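Local atomic coordinates of putative fimbriae assembly chaperone (Salmonella typhimurium, PDB entry 2CO7), a protein that probably acts as a periplasmic chaperone of the PapD-like family, assisting the folding of fimbrial subunits and their assembly into Saf fimbriae. Residues Ser33-Asn39 with Leu68-Ser74. Numbering follows the deposited sequence. Where two conformers were deposited one is given.
Sequences SVSNPQN and LEANQQS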
# COMPACT_ATOMS: atom_id res chain seq x y z
N SER B 33 11.12 -12.82 -0.49
CA SER B 33 10.50 -13.94 0.23
C SER B 33 9.01 -13.61 0.49
O SER B 33 8.67 -12.47 0.76
CB SER B 33 11.25 -14.16 1.54
OG SER B 33 10.70 -15.19 2.33
N VAL B 34 8.15 -14.61 0.41
CA VAL B 34 6.73 -14.46 0.76
C VAL B 34 6.38 -15.64 1.66
O VAL B 34 6.73 -16.78 1.34
CB VAL B 34 5.80 -14.49 -0.52
CG1 VAL B 34 6.00 -15.78 -1.27
CG2 VAL B 34 4.31 -14.27 -0.16
N SER B 35 5.72 -15.36 2.78
CA SER B 35 5.27 -16.40 3.70
C SER B 35 3.80 -16.29 3.99
O SER B 35 3.25 -15.19 3.99
CB SER B 35 6.08 -16.37 5.01
OG SER B 35 7.49 -16.34 4.73
N ASN B 36 3.18 -17.44 4.25
CA ASN B 36 1.77 -17.55 4.62
C ASN B 36 1.66 -17.72 6.14
O ASN B 36 1.90 -18.81 6.65
CB ASN B 36 1.20 -18.80 3.92
CG ASN B 36 -0.20 -19.13 4.34
OD1 ASN B 36 -0.69 -20.25 4.12
ND2 ASN B 36 -0.87 -18.18 4.96
N PRO B 37 1.27 -16.67 6.87
CA PRO B 37 1.10 -16.78 8.34
C PRO B 37 -0.08 -17.62 8.81
O PRO B 37 -0.16 -17.96 10.01
CB PRO B 37 0.88 -15.34 8.80
CG PRO B 37 0.65 -14.54 7.61
CD PRO B 37 1.02 -15.30 6.38
N GLN B 38 -0.99 -17.94 7.90
CA GLN B 38 -2.20 -18.68 8.24
C GLN B 38 -1.93 -20.15 8.39
O GLN B 38 -1.05 -20.69 7.73
CB GLN B 38 -3.26 -18.49 7.15
CG GLN B 38 -4.02 -17.15 7.25
CD GLN B 38 -3.21 -15.90 6.81
OE1 GLN B 38 -3.28 -14.87 7.48
NE2 GLN B 38 -2.48 -15.97 5.70
N ASN B 39 -2.71 -20.79 9.25
CA ASN B 39 -2.62 -22.23 9.49
C ASN B 39 -3.51 -23.01 8.52
O ASN B 39 -4.15 -24.00 8.89
CB ASN B 39 -2.96 -22.57 10.94
CG ASN B 39 -2.31 -23.86 11.39
OD1 ASN B 39 -1.41 -24.38 10.71
ND2 ASN B 39 -2.75 -24.39 12.53
N LEU B 68 0.41 -21.43 -1.34
CA LEU B 68 1.21 -21.65 -0.13
C LEU B 68 0.47 -22.51 0.88
O LEU B 68 -0.68 -22.24 1.19
CB LEU B 68 1.60 -20.32 0.51
CG LEU B 68 2.63 -19.50 -0.29
CD1 LEU B 68 2.82 -18.19 0.47
CD2 LEU B 68 3.94 -20.26 -0.48
N GLU B 69 1.13 -23.57 1.37
CA GLU B 69 0.57 -24.35 2.47
C GLU B 69 0.60 -23.50 3.74
O GLU B 69 1.27 -22.45 3.78
CB GLU B 69 1.37 -25.65 2.68
CG GLU B 69 1.39 -26.61 1.48
CD GLU B 69 -0.02 -27.06 1.05
OE1 GLU B 69 -0.41 -28.18 1.37
OE2 GLU B 69 -0.74 -26.27 0.39
N ALA B 70 -0.09 -24.00 4.77
CA ALA B 70 -0.08 -23.41 6.11
C ALA B 70 1.38 -23.09 6.45
O ALA B 70 2.23 -23.98 6.38
CB ALA B 70 -0.66 -24.41 7.16
N ASN B 71 1.64 -21.85 6.85
CA ASN B 71 2.96 -21.41 7.36
C ASN B 71 4.14 -21.56 6.38
O ASN B 71 5.30 -21.46 6.77
CB ASN B 71 3.29 -22.09 8.73
CG ASN B 71 2.04 -22.46 9.54
OD1 ASN B 71 1.45 -23.55 9.36
ND2 ASN B 71 1.66 -21.61 10.44
N GLN B 72 3.85 -21.78 5.10
CA GLN B 72 4.90 -21.97 4.12
C GLN B 72 5.62 -20.68 3.77
O GLN B 72 4.98 -19.63 3.62
CB GLN B 72 4.37 -22.62 2.84
CG GLN B 72 5.48 -22.94 1.81
CD GLN B 72 4.97 -23.67 0.58
OE1 GLN B 72 3.78 -23.92 0.43
NE2 GLN B 72 5.91 -24.07 -0.29
N GLN B 73 6.93 -20.78 3.61
CA GLN B 73 7.75 -19.64 3.16
C GLN B 73 8.38 -20.03 1.83
O GLN B 73 8.87 -21.15 1.66
CB GLN B 73 8.83 -19.31 4.19
CG GLN B 73 9.93 -18.29 3.73
CD GLN B 73 11.05 -18.91 2.90
OE1 GLN B 73 11.52 -20.02 3.17
NE2 GLN B 73 11.54 -18.14 1.91
N SER B 74 8.35 -19.10 0.89
CA SER B 74 8.80 -19.32 -0.47
C SER B 74 9.56 -18.07 -0.94
O SER B 74 9.48 -17.02 -0.29
CB SER B 74 7.61 -19.53 -1.40
OG SER B 74 8.08 -20.09 -2.61
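In the immunoglobulin-like N-terminal domain of this PapD-family chaperone, the end of strand 30-35 pairs antiparallel with the start of strand 73-80, and the loop after V34 and S35 runs on against the type II beta turn E69-Q72. V34 and S74 form a hydrogen-bonded pair: V34 N donates a hydrogen bond to S74 O at 2.8 Å, and S74 N donates one to V34 O at 2.9 Å. S35 and Q73 follow as a non-hydrogen-bonded pair, with the S35 and Q73 side chains on one face of the sheet and those of V34 and S74 on the other. One step further, N36 N reaches Q72 O at 2.9 Å, a carbonyl also approached by the CA-H of S35. The loop then takes hold of the turn itself, as N71 N bonds to Q38 O at 3.1 Å, more bent (141° at the hydrogen) than the ladder bonds. The turn is closed by Q72 N to E69 O and braced by the Q72 side chain, whose OE1 accepts E69 N in its carbonyl plane. The Q38 side chain sets off away from the turn, and its OE1 accepts a hydrogen bond from S13 N of strand 10-16. On the buried side, L68 brings CD1 to 4.2 Å from V34 CG2, while its CB lies 3.8 Å from N36 CB; I42 of strand 42-50, the neighbour of strand 59-68 in the sheet, also packs on L68 and N36. On the opposite face, the Q73 chain leaves with CG anti to the backbone N (chi1 170°) and bends at chi2, running past the S35 hydroxyl, with Q73 CG 3.3 Å from S35 OG.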